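PDB 4YCS: uncharacterized protein from Peptoclostridium difficile 630, which is of unknown function but is a putative lipoprotein that probably serves as a PnrA-like substrate-binding component of an ABC transporter. Local coordinates for residues V10-L14 against A28-L32; K38-D42 against I123-T128; L80-A84 against P103-T107. All coordinates share one frame; numbering follows the deposited sequence.

Contact 1: residues V10-L14 against A28-L32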
# COMPACT_ATOMS: atom_id res chain seq x y z
N VAL A 10 8.82 2.28 3.46
CA VAL A 10 7.43 2.02 3.00
C VAL A 10 7.32 2.45 1.55
O VAL A 10 7.81 3.51 1.16
CB VAL A 10 6.42 2.81 3.88
CG1 VAL A 10 4.98 2.58 3.41
CG2 VAL A 10 6.54 2.38 5.31
N SER A 11 6.73 1.62 0.71
CA SER A 11 6.49 1.96 -0.68
C SER A 11 4.98 1.93 -0.92
O SER A 11 4.30 1.07 -0.39
CB SER A 11 7.14 0.94 -1.61
OG SER A 11 6.92 1.37 -2.96
N MSE A 12 4.49 2.87 -1.71
CA MSE A 12 3.10 2.99 -2.04
C MSE A 12 2.94 2.93 -3.55
O MSE A 12 3.63 3.64 -4.26
CB MSE A 12 2.53 4.31 -1.49
CG MSE A 12 1.05 4.48 -1.74
SE MSE A 12 0.32 6.05 -0.78
CE MSE A 12 -0.05 5.27 0.98
N ILE A 13 2.07 2.05 -4.02
CA ILE A 13 1.76 1.89 -5.46
C ILE A 13 0.29 2.37 -5.68
O ILE A 13 -0.62 1.95 -4.98
CB ILE A 13 2.06 0.47 -5.99
CG1 ILE A 13 1.71 0.35 -7.48
CG2 ILE A 13 1.31 -0.60 -5.23
CD1 ILE A 13 2.32 -0.85 -8.15
N LEU A 14 0.12 3.28 -6.63
CA LEU A 14 -1.19 3.88 -6.92
C LEU A 14 -1.67 3.68 -8.37
O LEU A 14 -0.90 3.66 -9.30
CB LEU A 14 -1.14 5.37 -6.65
CG LEU A 14 -0.64 5.70 -5.25
CD1 LEU A 14 0.79 6.19 -5.34
CD2 LEU A 14 -1.52 6.72 -4.56
N ALA A 28 -4.20 9.05 0.58
CA ALA A 28 -3.23 8.02 0.87
C ALA A 28 -1.82 8.62 0.99
O ALA A 28 -1.10 8.39 1.97
CB ALA A 28 -3.29 6.94 -0.19
N LEU A 29 -1.47 9.48 0.04
CA LEU A 29 -0.19 10.13 0.05
C LEU A 29 0.03 11.04 1.23
O LEU A 29 1.15 11.15 1.72
CB LEU A 29 0.02 10.89 -1.24
CG LEU A 29 0.27 9.99 -2.45
CD1 LEU A 29 -0.07 10.72 -3.76
CD2 LEU A 29 1.72 9.48 -2.45
N LEU A 30 -1.02 11.73 1.69
CA LEU A 30 -0.92 12.61 2.83
C LEU A 30 -0.69 11.78 4.08
O LEU A 30 0.13 12.15 4.94
CB LEU A 30 -2.22 13.38 3.01
CG LEU A 30 -2.36 14.26 4.27
CD1 LEU A 30 -1.31 15.39 4.30
CD2 LEU A 30 -3.78 14.83 4.43
N ALA A 31 -1.42 10.67 4.19
CA ALA A 31 -1.27 9.76 5.32
C ALA A 31 0.19 9.25 5.47
O ALA A 31 0.72 9.15 6.58
CB ALA A 31 -2.21 8.60 5.15
N LEU A 32 0.80 8.96 4.32
CA LEU A 32 2.16 8.42 4.26
C LEU A 32 3.14 9.50 4.67
O LEU A 32 3.97 9.30 5.57
CB LEU A 32 2.48 7.89 2.87
CG LEU A 32 3.85 7.22 2.66
CD1 LEU A 32 4.01 6.04 3.60
CD2 LEU A 32 4.04 6.75 1.22
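In the beta-alpha-beta unit of strand 8-15, helix 22-38 and strand 41-48, V10, M12 and L14 of strand 8-15 meet A28, L29 and L32 of the helix that follows it. The segment axes run nearly antiparallel, at 174°, and approach to 10.4 Å, as expected for a crossover helix lying on its sheet.

Selenomethionine M12 carries the middle of the contact. Its CG is anti to the backbone N (chi1 -177°), which sends the chain straight out at the helix until a bend at chi3 (-85°) lays the end against the A28 turn. M12 SE then lies 3.8 Å from A28 CB, and M12 CE comes to 3.4 Å from A28 O. That carbonyl oxygen already accepts the helical bond from L32 N at 3.1 Å.

On one flank of M12, V10 and L32 lie alongside each other, pointing opposite ways, with V10 CG1 3.6 Å from L32 CD1. L32 CD2 lies 3.9 Å from M12 CB. On the other flank L14 CD2 reaches L29 CG at 4.3 Å, a looser touch. V72 of strand 68-72 also packs against M12, L14 and A28.

No hydrogen bond crosses between the segments; strand and helix are joined by apolar packing, so the fit depends on side-chain shape.

Contact 2: residues K38-D42 against I123-T128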
# COMPACT_ATOMS: atom_id res chain seq x y z
N LYS A 38 6.29 11.43 11.93
CA LYS A 38 6.33 10.90 13.28
C LYS A 38 7.35 9.79 13.44
O LYS A 38 7.71 9.45 14.56
CB LYS A 38 4.96 10.37 13.67
CG LYS A 38 3.87 11.44 13.61
CD LYS A 38 2.47 10.85 13.55
CE LYS A 38 1.44 11.90 13.14
NZ LYS A 38 1.22 12.89 14.22
N LEU A 39 7.79 9.19 12.34
CA LEU A 39 8.64 8.04 12.41
C LEU A 39 9.94 8.29 11.65
O LEU A 39 10.05 9.23 10.89
CB LEU A 39 7.93 6.87 11.75
CG LEU A 39 6.46 6.63 12.12
CD1 LEU A 39 5.77 5.82 11.02
CD2 LEU A 39 6.40 5.94 13.48
N ASN A 40 10.86 7.36 11.79
CA ASN A 40 12.07 7.36 10.99
C ASN A 40 11.89 6.42 9.81
O ASN A 40 12.30 5.21 9.84
CB ASN A 40 13.26 6.94 11.87
CG ASN A 40 14.55 6.85 11.08
OD1 ASN A 40 14.68 7.47 10.01
ND2 ASN A 40 15.50 6.04 11.57
N ILE A 41 11.23 6.91 8.76
CA ILE A 41 10.98 6.06 7.64
C ILE A 41 11.33 6.72 6.33
O ILE A 41 11.12 7.94 6.14
CB ILE A 41 9.53 5.48 7.59
CG1 ILE A 41 8.49 6.56 7.52
CG2 ILE A 41 9.27 4.59 8.79
CD1 ILE A 41 7.14 6.08 7.00
N ASP A 42 11.87 5.91 5.42
CA ASP A 42 12.02 6.28 4.02
C ASP A 42 10.73 6.01 3.27
O ASP A 42 10.10 5.01 3.58
CB ASP A 42 13.14 5.46 3.38
CG ASP A 42 14.53 5.91 3.85
OD1 ASP A 42 14.58 6.81 4.71
OD2 ASP A 42 15.55 5.35 3.35
N ILE A 123 0.50 2.59 9.98
CA ILE A 123 1.84 2.52 9.46
C ILE A 123 2.78 2.60 10.68
O ILE A 123 3.73 1.83 10.81
CB ILE A 123 2.09 3.65 8.42
CG1 ILE A 123 1.18 3.45 7.16
CG2 ILE A 123 3.54 3.68 8.01
CD1 ILE A 123 1.02 4.61 6.19
N ALA A 124 2.51 3.55 11.57
CA ALA A 124 3.32 3.71 12.78
C ALA A 124 3.37 2.46 13.63
O ALA A 124 4.42 2.05 14.13
CB ALA A 124 2.80 4.86 13.61
N GLY A 125 2.22 1.84 13.83
CA GLY A 125 2.14 0.63 14.62
C GLY A 125 2.87 -0.50 13.95
O GLY A 125 3.56 -1.26 14.61
N LYS A 126 2.73 -0.63 12.64
CA LYS A 126 3.49 -1.69 11.92
C LYS A 126 5.00 -1.50 11.94
O LYS A 126 5.73 -2.47 11.94
CB LYS A 126 3.03 -1.82 10.46
CG LYS A 126 1.61 -2.36 10.37
CD LYS A 126 1.23 -2.77 8.98
CE LYS A 126 1.11 -4.28 8.89
NZ LYS A 126 -0.16 -4.74 9.51
N MSE A 127 5.46 -0.26 11.90
CA MSE A 127 6.89 0.05 11.80
C MSE A 127 7.53 -0.03 13.17
O MSE A 127 8.75 -0.07 13.29
CB MSE A 127 7.14 1.46 11.28
CG MSE A 127 6.67 1.70 9.87
SE MSE A 127 7.59 0.53 8.61
CE MSE A 127 6.37 -0.97 8.45
N THR A 128 6.71 -0.05 14.22
CA THR A 128 7.22 -0.14 15.59
C THR A 128 6.74 -1.47 16.22
O THR A 128 5.60 -1.62 16.68
CB THR A 128 6.76 1.07 16.42
OG1 THR A 128 5.33 1.13 16.39
CG2 THR A 128 7.37 2.39 15.86
OXT THR A 128 7.51 -2.44 16.25
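L39 sets both methyl branches against the same side of A124. L39 CD1 points at A124 CA, 3.7 Å away, while L39 CD2 meets the alanine methyl, 3.8 Å from A124 CB. The fork is aimed by a chi1 of -46°, which turns CG to the far side from the L39 carbonyl carbon. The same two branches have looser neighbours in segment 123-128: L39 CD1 is 4.3 Å from I123 CG2, and L39 CD2 comes to 4.4 Å from T128 CG2.

I41 approaches differently. Its side chain lies roughly perpendicular to that of selenomethionine M127, and the touch is between I41 CG2 and M127 CG at 4.0 Å. A chi1 of 60° tucks CG1 of I41 in over its own backbone and leaves CG2 turned to the selenomethionine. M127 CG makes the closest touch on I41; beyond it the chain bends, and SE packs on V10.

The contact joins parts 81 residues apart in sequence, in a five-stranded parallel sheet of order 2-1-3-4-5, consistent with a periplasmic-binding-protein-like domain. Residues 38-42 form the turn from helix 22-38 into the edge strand 41-48, whereas residues 123-128 close the last helix and the modelled chain. V10 of the neighbouring strand touches both I41 and M127, and I123 packs on I70, so the inner side of the contact continues into the sheet.

At the outer end, T128 turns back on its own helix: T128 OG1 donates to A124 O at 2.6 Å, tilted 27° from the carbonyl plane. This bond holds the T128 hydroxyl over the last turn, with the threonine methyl CG2 directed to L39.

Contact 3: residues L80-A84 against P103-T107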
# COMPACT_ATOMS: atom_id res chain seq x y z
N LEU A 80 -2.18 -8.24 -6.26
CA LEU A 80 -1.57 -8.23 -4.92
C LEU A 80 -1.70 -9.57 -4.23
O LEU A 80 -0.76 -10.03 -3.59
CB LEU A 80 -2.18 -7.14 -4.05
CG LEU A 80 -1.61 -7.00 -2.63
CD1 LEU A 80 -0.24 -6.33 -2.71
CD2 LEU A 80 -2.57 -6.19 -1.75
N GLU A 81 -2.86 -10.19 -4.32
CA GLU A 81 -3.06 -11.52 -3.73
C GLU A 81 -2.09 -12.54 -4.33
O GLU A 81 -1.46 -13.32 -3.61
CB GLU A 81 -4.48 -11.98 -3.93
CG GLU A 81 -4.76 -13.32 -3.29
CD GLU A 81 -6.24 -13.69 -3.22
OE1 GLU A 81 -7.05 -13.14 -4.02
OE2 GLU A 81 -6.56 -14.55 -2.37
N MSE A 82 -1.97 -12.53 -5.65
CA MSE A 82 -1.01 -13.38 -6.38
C MSE A 82 0.43 -13.22 -5.90
O MSE A 82 1.13 -14.22 -5.71
CB MSE A 82 -1.09 -13.00 -7.87
CG MSE A 82 -0.31 -13.94 -8.80
SE MSE A 82 -0.12 -13.17 -10.63
CE MSE A 82 1.85 -13.00 -10.59
N VAL A 83 0.89 -11.97 -5.74
CA VAL A 83 2.28 -11.74 -5.40
C VAL A 83 2.54 -12.00 -3.89
O VAL A 83 3.57 -12.49 -3.50
CB VAL A 83 2.71 -10.34 -5.82
CG1 VAL A 83 4.13 -10.03 -5.35
CG2 VAL A 83 2.60 -10.18 -7.33
N ALA A 84 1.57 -11.66 -3.06
CA ALA A 84 1.69 -11.89 -1.65
C ALA A 84 1.90 -13.36 -1.26
O ALA A 84 2.52 -13.64 -0.23
CB ALA A 84 0.47 -11.33 -0.94
N PRO A 103 -5.78 -12.74 3.18
CA PRO A 103 -4.42 -13.30 3.30
C PRO A 103 -3.69 -12.80 4.55
O PRO A 103 -3.86 -11.65 4.97
CB PRO A 103 -3.74 -12.86 2.00
CG PRO A 103 -4.86 -12.51 1.07
CD PRO A 103 -5.95 -11.98 1.93
N SER A 104 -2.92 -13.67 5.17
CA SER A 104 -2.30 -13.40 6.46
C SER A 104 -1.31 -12.21 6.43
O SER A 104 -1.06 -11.60 7.47
CB SER A 104 -1.58 -14.66 6.98
OG SER A 104 -0.60 -15.09 6.06
N ASN A 105 -0.75 -11.91 5.25
CA ASN A 105 0.23 -10.80 5.12
C ASN A 105 -0.37 -9.55 4.47
O ASN A 105 0.37 -8.66 4.04
CB ASN A 105 1.53 -11.26 4.40
CG ASN A 105 1.30 -11.80 3.01
OD1 ASN A 105 0.18 -12.01 2.57
ND2 ASN A 105 2.38 -12.02 2.31
N ILE A 106 -1.70 -9.48 4.37
CA ILE A 106 -2.35 -8.33 3.76
C ILE A 106 -3.36 -7.73 4.71
O ILE A 106 -4.31 -8.39 5.11
CB ILE A 106 -3.03 -8.64 2.41
CG1 ILE A 106 -2.03 -9.21 1.40
CG2 ILE A 106 -3.69 -7.39 1.87
CD1 ILE A 106 -2.58 -9.46 -0.01
N THR A 107 -3.17 -6.45 5.04
CA THR A 107 -4.11 -5.69 5.88
C THR A 107 -4.93 -4.82 4.98
O THR A 107 -4.39 -4.10 4.14
CB THR A 107 -3.37 -4.78 6.88
OG1 THR A 107 -2.51 -5.58 7.68
CG2 THR A 107 -4.33 -4.06 7.79
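I106, at the start of the last strand of the parallel sheet, pushes its CD1 methyl against the final turns of helix 77-84. The strand is entered through a type I beta turn from P103 to I106, closed by I106 N to P103 O at 3.1 Å.

With CG1 of I106 anti to the carbonyl carbon and chi2 extended at -176°, CD1 projects far enough to touch two helix residues one turn apart. I106 CD1 meets L80 CD2 at 3.7 Å, the two chains meeting end-on, and A84 CB at the same 3.7 Å. L80 has CG opposite its backbone N, which carries CD2 toward I106. P103 touches E81 more loosely, P103 CG lying 4.3 Å from E81 OE2.

N105 supplies the polar part. Its CG stands between the backbone N and the carbonyl carbon (chi1 59°), and the amide lies along A84, with OD1 3.6 Å from the alanine CB. F92 of strand 91-95 packs on L80, A84 and N105. The helix-end carbonyl A84 O accepts from N105 ND2 at 3.0 Å, an N-H...O angle of 160°, with the oxygen close to the amide plane.

All three contacts reach the same parallel sheet. Contacts 1 and 2 follow each other along the chain, with centres about 13 Å apart, and touch directly: V10 N lies 3.0 Å from D42 O, a probable hydrogen bond between neighbouring strands, and V10 CG2 packs 3.9 Å from M127 SE. Contact 3 is nested inside the loop closed by contact 2. Their centres are about 20 Å apart, yet K126 NZ and T107 OG1 meet at 3.1 Å in a probable hydrogen bond linking the last helix to the edge strand 106-109. Contacts 1 and 3, with centres about 17 Å apart, do not touch, their nearest atoms being about 6 Å apart.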